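Local coordinates for PbSGBP-B lipoprotein (Prevotella bryantii B14, PDB 6D2Y), which probably binds polysaccharides at the bacterial surface, as a magnesium-containing, multidomain lipoprotein of a polysaccharide utilization locus, at residues S106-K111 and D205-T210; G346-D349 and V353-A356; M330-G335 and V395-S400; Y42-D47 and D93-V98. One frame throughout, in Å; residues are numbered along the deposited sequence.

Interaction 1. Residues S106-K111 and D205-T210; sequences SVVTDK and DKYGST
Lys206 and Asp110 carry the polar part of this contact, approaching from opposite directions. The ammonium NZ of Lys206 sits in the fork of the carboxylate, 2.8 Å from Asp110 OD1 and 2.8 Å from Asp110 OD2, and each oxygen offers its syn lone pair. This bidentate salt bridge shares one charged nitrogen between both oxygens and helps to hold the carboxylate's rotation. The lysine is stretched as far as CE and then bends (chi4 -96°), which turns NZ into the fork.

Lys206 and Tyr207 form the corner of a type I turn from Asp205 to Gly208, the tight hairpin between strands 200-205 and 208-215 in the IPT/TIG region. An Asx turn braces it: Asp205 OD1 accepts from Tyr207 N at 3.1 Å, the donor standing 60° out of the carboxylate plane. The hairpin tip meets the loop 106-111, which leads into strand 111-116 of the N-terminal sheets, and the contact joins two successive modules of the chain.

The apolar part centres on buried Val108. Its CG2, anti to the backbone N, lies 3.9 Å from Lys206 CE and 4.2 Å from Tyr207 OH, while its CG1 approaches Lys206 CD at 4.1 Å. The valine and the lysine chain run at a slant to one another. Lys206 CB stands 4.3 Å above the plane of the Tyr207 ring, over its centre. Beyond the two segments, Tyr207 OH is hydrogen-bonded to Tyr159 OH, and Val108 O accepts from Asn161 ND2.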
# COMPACT_ATOMS: atom_id res chain seq x y z
N SER A 106 16.91 -4.56 -21.51
CA SER A 106 17.19 -5.75 -20.72
C SER A 106 18.66 -5.83 -20.32
O SER A 106 18.98 -6.25 -19.20
CB SER A 106 16.79 -7.01 -21.50
OG SER A 106 15.38 -7.17 -21.49
N VAL A 107 19.57 -5.45 -21.21
CA VAL A 107 20.99 -5.30 -20.91
C VAL A 107 21.34 -3.84 -21.13
O VAL A 107 21.21 -3.31 -22.25
CB VAL A 107 21.85 -6.25 -21.76
CG1 VAL A 107 21.46 -6.18 -23.22
CG2 VAL A 107 23.34 -5.91 -21.58
N VAL A 108 21.74 -3.15 -20.07
CA VAL A 108 22.01 -1.72 -20.11
C VAL A 108 23.52 -1.50 -20.18
O VAL A 108 24.28 -2.07 -19.38
CB VAL A 108 21.39 -1.00 -18.89
CG1 VAL A 108 21.80 -1.67 -17.58
CG2 VAL A 108 21.78 0.48 -18.87
N THR A 109 23.95 -0.70 -21.14
CA THR A 109 25.36 -0.36 -21.28
C THR A 109 25.60 1.14 -21.26
O THR A 109 26.76 1.56 -21.33
CB THR A 109 25.94 -0.96 -22.57
OG1 THR A 109 25.08 -0.64 -23.68
CG2 THR A 109 26.07 -2.47 -22.45
N ASP A 110 24.55 1.95 -21.15
CA ASP A 110 24.67 3.41 -21.14
C ASP A 110 25.43 3.90 -22.37
O ASP A 110 26.36 4.70 -22.28
CB ASP A 110 25.32 3.90 -19.85
CG ASP A 110 24.40 3.78 -18.64
OD1 ASP A 110 23.18 3.62 -18.83
OD2 ASP A 110 24.91 3.86 -17.51
N LYS A 111 25.02 3.40 -23.53
CA LYS A 111 25.58 3.81 -24.80
C LYS A 111 24.48 3.82 -25.85
O LYS A 111 23.55 3.02 -25.79
CB LYS A 111 26.73 2.89 -25.24
CG LYS A 111 27.95 2.95 -24.34
CD LYS A 111 28.99 1.90 -24.69
CE LYS A 111 30.05 1.80 -23.60
NZ LYS A 111 30.70 3.10 -23.33
N ASP A 205 18.48 0.33 -6.94
CA ASP A 205 19.01 -0.28 -8.16
C ASP A 205 19.79 0.79 -8.92
O ASP A 205 20.18 1.81 -8.34
CB ASP A 205 17.87 -0.92 -8.98
CG ASP A 205 16.84 0.08 -9.46
OD1 ASP A 205 17.00 1.30 -9.22
OD2 ASP A 205 15.85 -0.35 -10.10
N LYS A 206 20.00 0.56 -10.22
CA LYS A 206 20.80 1.49 -11.01
C LYS A 206 20.17 2.87 -11.10
O LYS A 206 20.88 3.87 -11.22
CB LYS A 206 21.01 0.92 -12.42
CG LYS A 206 22.08 1.62 -13.23
CD LYS A 206 22.04 1.20 -14.69
CE LYS A 206 23.13 1.89 -15.49
NZ LYS A 206 22.61 3.11 -16.17
N TYR A 207 18.84 2.95 -11.02
CA TYR A 207 18.12 4.18 -11.31
C TYR A 207 17.72 4.96 -10.07
O TYR A 207 17.06 5.99 -10.20
CB TYR A 207 16.89 3.86 -12.16
CG TYR A 207 17.23 3.06 -13.40
CD1 TYR A 207 18.03 3.59 -14.40
CD2 TYR A 207 16.76 1.76 -13.56
CE1 TYR A 207 18.35 2.86 -15.53
CE2 TYR A 207 17.07 1.02 -14.69
CZ TYR A 207 17.87 1.57 -15.67
OH TYR A 207 18.19 0.85 -16.79
N GLY A 208 18.10 4.51 -8.88
CA GLY A 208 17.85 5.28 -7.68
C GLY A 208 17.44 4.49 -6.46
O GLY A 208 17.30 3.26 -6.52
N SER A 209 17.25 5.18 -5.34
CA SER A 209 16.85 4.59 -4.07
C SER A 209 15.51 5.18 -3.64
O SER A 209 15.28 6.38 -3.79
CB SER A 209 17.89 4.83 -2.98
OG SER A 209 18.97 3.92 -3.07
N THR A 210 14.64 4.33 -3.10
CA THR A 210 13.33 4.77 -2.63
C THR A 210 12.98 4.03 -1.35
O THR A 210 13.13 2.81 -1.27
CB THR A 210 12.25 4.54 -3.69
OG1 THR A 210 12.44 3.26 -4.30
CG2 THR A 210 12.31 5.62 -4.76

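Interaction 2. Residues G346-D349 and V353-A356; sequences GVVD and VTLA
A single antiparallel beta bridge, flanked by backbone bonds, joins residues 346-349 to 353-356 within the long excursion between strands 330-335 and 372-374, in the xyloglucan-binding-domain family region. Val348 and Thr354 face each other as a non-hydrogen-bonded pair, their CA atoms 4.5 Å apart. On one side of that pair Leu355 N donates to Val347 O at 2.6 Å; on the other Asp349 N donates to Val353 O at 3.2 Å. Val348 CA adds a CH...O contact to Val353 O at 3.1 Å.

Asp349 closes the end next to the connecting residues. With CG set between its backbone N and carbonyl carbon (chi1 57°), the carboxylate turns back toward Val353, and OD1 takes Val353 N at 2.8 Å on its syn side, 24° out of plane. The same oxygen accepts from Asn351 N, an Asx turn, and OD2 is bonded to Tyr293 OH, so both oxygens are held. Leu355 CD2 packs obliquely on this carboxylate, 3.7 Å from Asp349 OD2, and the leucine also touches Tyr293 and Pro337.

At the far end Gly346 N donates to Leu355 O at 3.0 Å. Leu355 thereby bonds to two consecutive residues, Gly346 through its O and Val347 through its N. With positive phi at Gly346 (98°), this is consistent with a G1-type beta bulge in a small hairpin-like loop whose arms are joined by three residues.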
# COMPACT_ATOMS: atom_id res chain seq x y z
N GLY A 346 -25.17 11.47 27.40
CA GLY A 346 -25.29 12.74 28.09
C GLY A 346 -24.09 13.10 28.95
O GLY A 346 -23.94 14.27 29.32
N VAL A 347 -23.24 12.13 29.29
CA VAL A 347 -22.04 12.42 30.05
C VAL A 347 -21.12 13.30 29.22
O VAL A 347 -21.01 13.13 27.99
CB VAL A 347 -21.34 11.11 30.46
CG1 VAL A 347 -19.94 11.36 31.00
CG2 VAL A 347 -22.19 10.36 31.49
N VAL A 348 -20.47 14.26 29.87
CA VAL A 348 -19.46 15.09 29.23
C VAL A 348 -18.08 14.64 29.71
O VAL A 348 -17.92 14.24 30.87
CB VAL A 348 -19.68 16.59 29.49
CG1 VAL A 348 -21.09 16.99 29.08
CG2 VAL A 348 -19.45 16.93 30.96
N ASP A 349 -17.10 14.69 28.81
CA ASP A 349 -15.75 14.26 29.12
C ASP A 349 -14.87 15.47 29.44
O ASP A 349 -15.34 16.61 29.50
CB ASP A 349 -15.19 13.42 27.97
CG ASP A 349 -15.19 14.15 26.63
OD1 ASP A 349 -15.51 15.36 26.60
OD2 ASP A 349 -14.86 13.51 25.61
N VAL A 353 -17.03 17.37 25.41
CA VAL A 353 -17.86 16.68 24.43
C VAL A 353 -19.00 15.98 25.16
O VAL A 353 -18.78 15.32 26.18
CB VAL A 353 -17.04 15.68 23.61
CG1 VAL A 353 -17.93 14.89 22.66
CG2 VAL A 353 -15.94 16.40 22.85
N THR A 354 -20.22 16.12 24.64
CA THR A 354 -21.37 15.39 25.16
C THR A 354 -21.34 13.98 24.57
O THR A 354 -21.59 13.80 23.38
CB THR A 354 -22.67 16.11 24.83
OG1 THR A 354 -22.51 17.51 25.06
CG2 THR A 354 -23.80 15.59 25.69
N LEU A 355 -21.03 12.99 25.40
CA LEU A 355 -20.88 11.63 24.93
C LEU A 355 -22.22 11.06 24.47
O LEU A 355 -23.28 11.37 25.03
CB LEU A 355 -20.29 10.73 26.02
CG LEU A 355 -18.94 11.14 26.60
CD1 LEU A 355 -18.33 9.98 27.36
CD2 LEU A 355 -18.00 11.62 25.51
N ALA A 356 -22.17 10.21 23.44
CA ALA A 356 -23.37 9.58 22.92
C ALA A 356 -23.77 8.33 23.68
O ALA A 356 -24.91 7.88 23.55
CB ALA A 356 -23.18 9.24 21.44

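Interaction 3. Residues M330-G335 and V395-S400; sequences MQIIFG and VTIPLS
Phe334, whose ring packs on Leu399, has its carbonyl oxygen bound by Trp369 NE1, a bond that leads away from the contact. Between the two segments themselves everything is carbon against carbon. Ile332 and Ile397 extend straight at each other, tip to tip, with their CD1 methyls 3.6 Å apart. In both, CG1 is anti to the carbonyl carbon (chi1 -52° and -61°) and the chain continues extended, which carries CD1 out between backbones whose nearest CA atoms, those of Ile332 and Ile397, are 9.5 Å apart.

One step further along, Phe334 and Leu399 cross at about a right angle. The CD2 methyl of Leu399 comes to the ring obliquely, 4.2 Å from Phe334 CE2. Leu399 lies in a short 3-10 segment just beyond the end of strand 393-398, and the end of its side chain comes nearer the phenylalanine. Phe421 also meets this ring, edge-to-face, and Leu424 touches both Ile332 and Phe334.

Strand 330-335 belongs to the sheet with 279-282, 423-428 and 372-374, whereas 393-398 pairs with 311-318 in the other large sheet. Two facing sheets of a beta sandwich therefore meet here, in the interior of the xyloglucan-binding-domain region. All four touching residues are buried and joined through methyls and a ring, which implies cohesion by dispersion and the hydrophobic effect, with alignment set by shape instead of directional bonds.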
# COMPACT_ATOMS: atom_id res chain seq x y z
N MSE A 330 -16.53 -5.55 4.75
CA MSE A 330 -15.98 -5.14 5.98
C MSE A 330 -15.96 -3.68 6.12
O MSE A 330 -15.15 -3.03 5.54
CB MSE A 330 -14.55 -5.63 6.05
CG MSE A 330 -13.90 -5.39 7.40
SE MSE A 330 -12.04 -5.80 7.66
CE MSE A 330 -12.08 -7.69 7.66
N GLN A 331 -16.83 -3.16 6.93
CA GLN A 331 -16.91 -1.72 7.17
C GLN A 331 -16.06 -1.39 8.39
O GLN A 331 -16.33 -1.89 9.49
CB GLN A 331 -18.36 -1.27 7.35
CG GLN A 331 -19.27 -1.77 6.24
CD GLN A 331 -20.53 -0.95 6.07
OE1 GLN A 331 -20.60 0.20 6.51
NE2 GLN A 331 -21.53 -1.52 5.40
N ILE A 332 -15.03 -0.57 8.20
CA ILE A 332 -14.15 -0.13 9.27
C ILE A 332 -14.51 1.32 9.57
O ILE A 332 -14.22 2.21 8.76
CB ILE A 332 -12.68 -0.30 8.89
CG1 ILE A 332 -12.41 -1.73 8.41
CG2 ILE A 332 -11.78 0.05 10.06
CD1 ILE A 332 -11.11 -1.89 7.66
N ILE A 333 -15.14 1.56 10.71
CA ILE A 333 -15.73 2.86 11.03
C ILE A 333 -15.01 3.45 12.23
O ILE A 333 -15.03 2.88 13.33
CB ILE A 333 -17.24 2.75 11.31
CG1 ILE A 333 -17.92 1.79 10.33
CG2 ILE A 333 -17.89 4.12 11.24
CD1 ILE A 333 -18.29 0.46 10.95
N PHE A 334 -14.39 4.62 12.03
CA PHE A 334 -13.88 5.43 13.12
C PHE A 334 -14.96 6.39 13.59
O PHE A 334 -15.81 6.82 12.81
CB PHE A 334 -12.64 6.22 12.69
CG PHE A 334 -11.37 5.43 12.74
CD1 PHE A 334 -10.74 5.18 13.95
CD2 PHE A 334 -10.78 4.95 11.58
CE1 PHE A 334 -9.57 4.46 14.01
CE2 PHE A 334 -9.60 4.23 11.63
CZ PHE A 334 -8.99 3.98 12.84
N GLY A 335 -14.93 6.71 14.88
CA GLY A 335 -15.96 7.55 15.46
C GLY A 335 -15.42 8.44 16.55
O GLY A 335 -14.46 8.09 17.24
N VAL A 395 -2.68 -5.89 5.45
CA VAL A 395 -3.71 -5.16 4.72
C VAL A 395 -3.51 -3.68 4.97
O VAL A 395 -3.36 -3.25 6.13
CB VAL A 395 -5.12 -5.62 5.14
CG1 VAL A 395 -6.18 -4.74 4.50
CG2 VAL A 395 -5.33 -7.08 4.77
N THR A 396 -3.52 -2.89 3.90
CA THR A 396 -3.34 -1.44 3.98
C THR A 396 -4.60 -0.76 3.48
O THR A 396 -5.02 -0.99 2.34
CB THR A 396 -2.13 -0.98 3.17
OG1 THR A 396 -0.96 -1.68 3.60
CG2 THR A 396 -1.92 0.52 3.34
N ILE A 397 -5.20 0.07 4.33
CA ILE A 397 -6.38 0.84 3.95
C ILE A 397 -6.12 2.30 4.28
O ILE A 397 -6.19 2.69 5.46
CB ILE A 397 -7.64 0.32 4.66
CG1 ILE A 397 -7.90 -1.14 4.26
CG2 ILE A 397 -8.83 1.19 4.32
CD1 ILE A 397 -9.29 -1.61 4.56
N PRO A 398 -5.83 3.14 3.29
CA PRO A 398 -5.53 4.55 3.59
C PRO A 398 -6.73 5.27 4.16
O PRO A 398 -7.87 5.06 3.73
CB PRO A 398 -5.13 5.12 2.22
CG PRO A 398 -5.75 4.20 1.22
CD PRO A 398 -5.74 2.84 1.85
N LEU A 399 -6.47 6.12 5.16
CA LEU A 399 -7.54 6.89 5.78
C LEU A 399 -8.28 7.76 4.78
O LEU A 399 -9.44 8.11 5.01
CB LEU A 399 -6.99 7.75 6.92
CG LEU A 399 -6.37 6.98 8.09
CD1 LEU A 399 -6.02 7.92 9.23
CD2 LEU A 399 -7.31 5.88 8.56
N SER A 400 -7.63 8.11 3.66
CA SER A 400 -8.31 8.85 2.61
C SER A 400 -9.39 8.03 1.92
O SER A 400 -10.24 8.61 1.24
CB SER A 400 -7.29 9.33 1.57
OG SER A 400 -6.55 8.25 1.04

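Interaction 4. Residues Y42-D47 and D93-V98; sequences YIRPVD and DHTLIV
Val46 and Ile97 mark the closest backbone approach, 7.4 Å between CA atoms, too far for backbone pairing; in the sheet, strand 63-69 lies between strands 39-45 and 95-99. The side chains do the touching. Val46, in the loop part of its segment, points CG2 at Ile97, whose chain runs across it at about a right angle. That single methyl touches two methyls of the isoleucine, 3.7 Å from Ile97 CD1 and 3.7 Å from Ile97 CG2. Ile97 also rests on Cys65 of the middle strand.

Arg44 covers a longer distance. Its CG lies between the backbone N and the carbonyl carbon (chi1 84°), and the chain then extends to NE, passing Val67 of the same middle strand. The guanidinium arrives at a slant, with NH2 4.0 Å from Thr95 CG2, a loose van der Waals contact. Thr95 turns its hydroxyl elsewhere: OG1 is hydrogen-bonded to Thr92 OG1. A glycerol, probably from the crystallisation liquor, lies about 6 Å from the Arg44 side chain.

The neighbours Ile43 and Leu96 pack inward, Ile43 on Tyr124 and Phe126 of strand 121-129 and Leu96 on Ile74 and Ile77 of strand 74-79. Side chains from strand 39-45 and the loop after it thus meet those of strand 95-99 over the outer side of the middle strand 63-69, in a three-stranded antiparallel sheet that with the facing mixed sheet forms the N-terminal beta sandwich.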
# COMPACT_ATOMS: atom_id res chain seq x y z
N TYR A 42 27.52 16.88 -29.54
CA TYR A 42 26.70 16.90 -28.33
C TYR A 42 25.27 16.58 -28.72
O TYR A 42 24.92 16.49 -29.90
CB TYR A 42 26.80 18.24 -27.60
CG TYR A 42 26.36 19.45 -28.40
CD1 TYR A 42 25.03 19.85 -28.43
CD2 TYR A 42 27.29 20.21 -29.10
CE1 TYR A 42 24.63 20.96 -29.15
CE2 TYR A 42 26.90 21.32 -29.83
CZ TYR A 42 25.57 21.69 -29.85
OH TYR A 42 25.18 22.79 -30.57
N ILE A 43 24.43 16.41 -27.70
CA ILE A 43 23.01 16.12 -27.87
C ILE A 43 22.21 17.20 -27.15
O ILE A 43 22.46 17.48 -25.97
CB ILE A 43 22.64 14.73 -27.33
CG1 ILE A 43 23.55 13.66 -27.94
CG2 ILE A 43 21.17 14.43 -27.59
CD1 ILE A 43 22.95 12.28 -27.93
N ARG A 44 21.26 17.80 -27.85
CA ARG A 44 20.43 18.87 -27.34
C ARG A 44 18.96 18.48 -27.43
O ARG A 44 18.59 17.59 -28.22
CB ARG A 44 20.67 20.18 -28.10
CG ARG A 44 19.88 20.30 -29.40
CD ARG A 44 20.35 21.49 -30.23
NE ARG A 44 19.75 21.49 -31.56
CZ ARG A 44 20.34 21.98 -32.64
NH1 ARG A 44 21.55 22.53 -32.56
NH2 ARG A 44 19.72 21.94 -33.82
N PRO A 45 18.09 19.09 -26.63
CA PRO A 45 16.65 18.80 -26.73
C PRO A 45 16.08 19.33 -28.04
O PRO A 45 16.70 20.12 -28.76
CB PRO A 45 16.05 19.53 -25.53
CG PRO A 45 17.20 19.76 -24.60
CD PRO A 45 18.39 19.97 -25.48
N VAL A 46 14.86 18.88 -28.34
CA VAL A 46 14.21 19.24 -29.59
C VAL A 46 13.18 20.36 -29.43
O VAL A 46 12.89 21.06 -30.41
CB VAL A 46 13.57 18.01 -30.26
CG1 VAL A 46 12.20 17.71 -29.66
CG2 VAL A 46 13.47 18.21 -31.76
N ASP A 47 12.62 20.55 -28.24
CA ASP A 47 11.64 21.61 -28.08
C ASP A 47 12.35 22.94 -27.80
O ASP A 47 13.49 22.98 -27.33
CB ASP A 47 10.63 21.27 -26.98
CG ASP A 47 11.26 21.13 -25.60
OD1 ASP A 47 11.90 22.09 -25.13
OD2 ASP A 47 11.10 20.05 -24.99
N ASP A 93 22.80 16.25 -42.46
CA ASP A 93 24.14 15.72 -42.23
C ASP A 93 24.80 16.33 -41.00
O ASP A 93 25.90 15.90 -40.63
CB ASP A 93 25.02 15.93 -43.46
CG ASP A 93 25.99 14.78 -43.68
OD1 ASP A 93 25.54 13.62 -43.71
OD2 ASP A 93 27.20 15.05 -43.82
N HIS A 94 24.16 17.31 -40.36
CA HIS A 94 24.66 17.88 -39.12
C HIS A 94 23.70 17.78 -37.95
O HIS A 94 24.10 18.04 -36.82
CB HIS A 94 25.04 19.36 -39.33
CG HIS A 94 26.08 19.57 -40.38
ND1 HIS A 94 27.29 18.90 -40.38
CD2 HIS A 94 26.10 20.37 -41.48
CE1 HIS A 94 28.00 19.28 -41.42
NE2 HIS A 94 27.30 20.17 -42.11
N THR A 95 22.44 17.41 -38.19
CA THR A 95 21.46 17.21 -37.13
C THR A 95 20.65 15.96 -37.41
O THR A 95 20.22 15.73 -38.54
CB THR A 95 20.51 18.41 -36.99
OG1 THR A 95 19.76 18.56 -38.21
CG2 THR A 95 21.27 19.69 -36.69
N LEU A 96 20.45 15.16 -36.37
CA LEU A 96 19.58 13.99 -36.42
C LEU A 96 18.66 14.04 -35.21
O LEU A 96 19.14 14.14 -34.07
CB LEU A 96 20.38 12.68 -36.44
CG LEU A 96 19.64 11.35 -36.64
CD1 LEU A 96 20.58 10.32 -37.22
CD2 LEU A 96 19.03 10.82 -35.35
N ILE A 97 17.36 13.96 -35.45
CA ILE A 97 16.35 14.01 -34.40
C ILE A 97 15.72 12.63 -34.30
O ILE A 97 15.13 12.14 -35.27
CB ILE A 97 15.30 15.10 -34.66
CG1 ILE A 97 15.97 16.48 -34.66
CG2 ILE A 97 14.19 15.04 -33.62
CD1 ILE A 97 15.03 17.61 -35.03
N VAL A 98 15.86 12.00 -33.14
CA VAL A 98 15.35 10.66 -32.89
C VAL A 98 14.77 10.62 -31.48
O VAL A 98 15.22 11.34 -30.58
CB VAL A 98 16.45 9.58 -33.07
CG1 VAL A 98 17.56 9.76 -32.05
CG2 VAL A 98 15.87 8.17 -33.00

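The four contacts are spread along an elongated chain, with none touching another; the centres of interactions 2 and 4 are 72 Å apart. Interactions 1 and 4 share the N-terminal sandwich: interaction 4 joins the two outer strands and a following loop on its surface by methyl and guanidinium contacts, whereas interaction 1 ties a loop of that sandwich to the following IPT/TIG hairpin through a salt bridge between partly exposed residues, beside a buried valine. Interactions 2 and 3 fall in the xyloglucan-binding-domain region. Interaction 3 is its buried, wholly apolar sheet-to-sheet packing; interaction 2, within the stretch of chain separating the strands of interaction 3, is a peripheral hairpin-like loop held mainly by backbone hydrogen bonds.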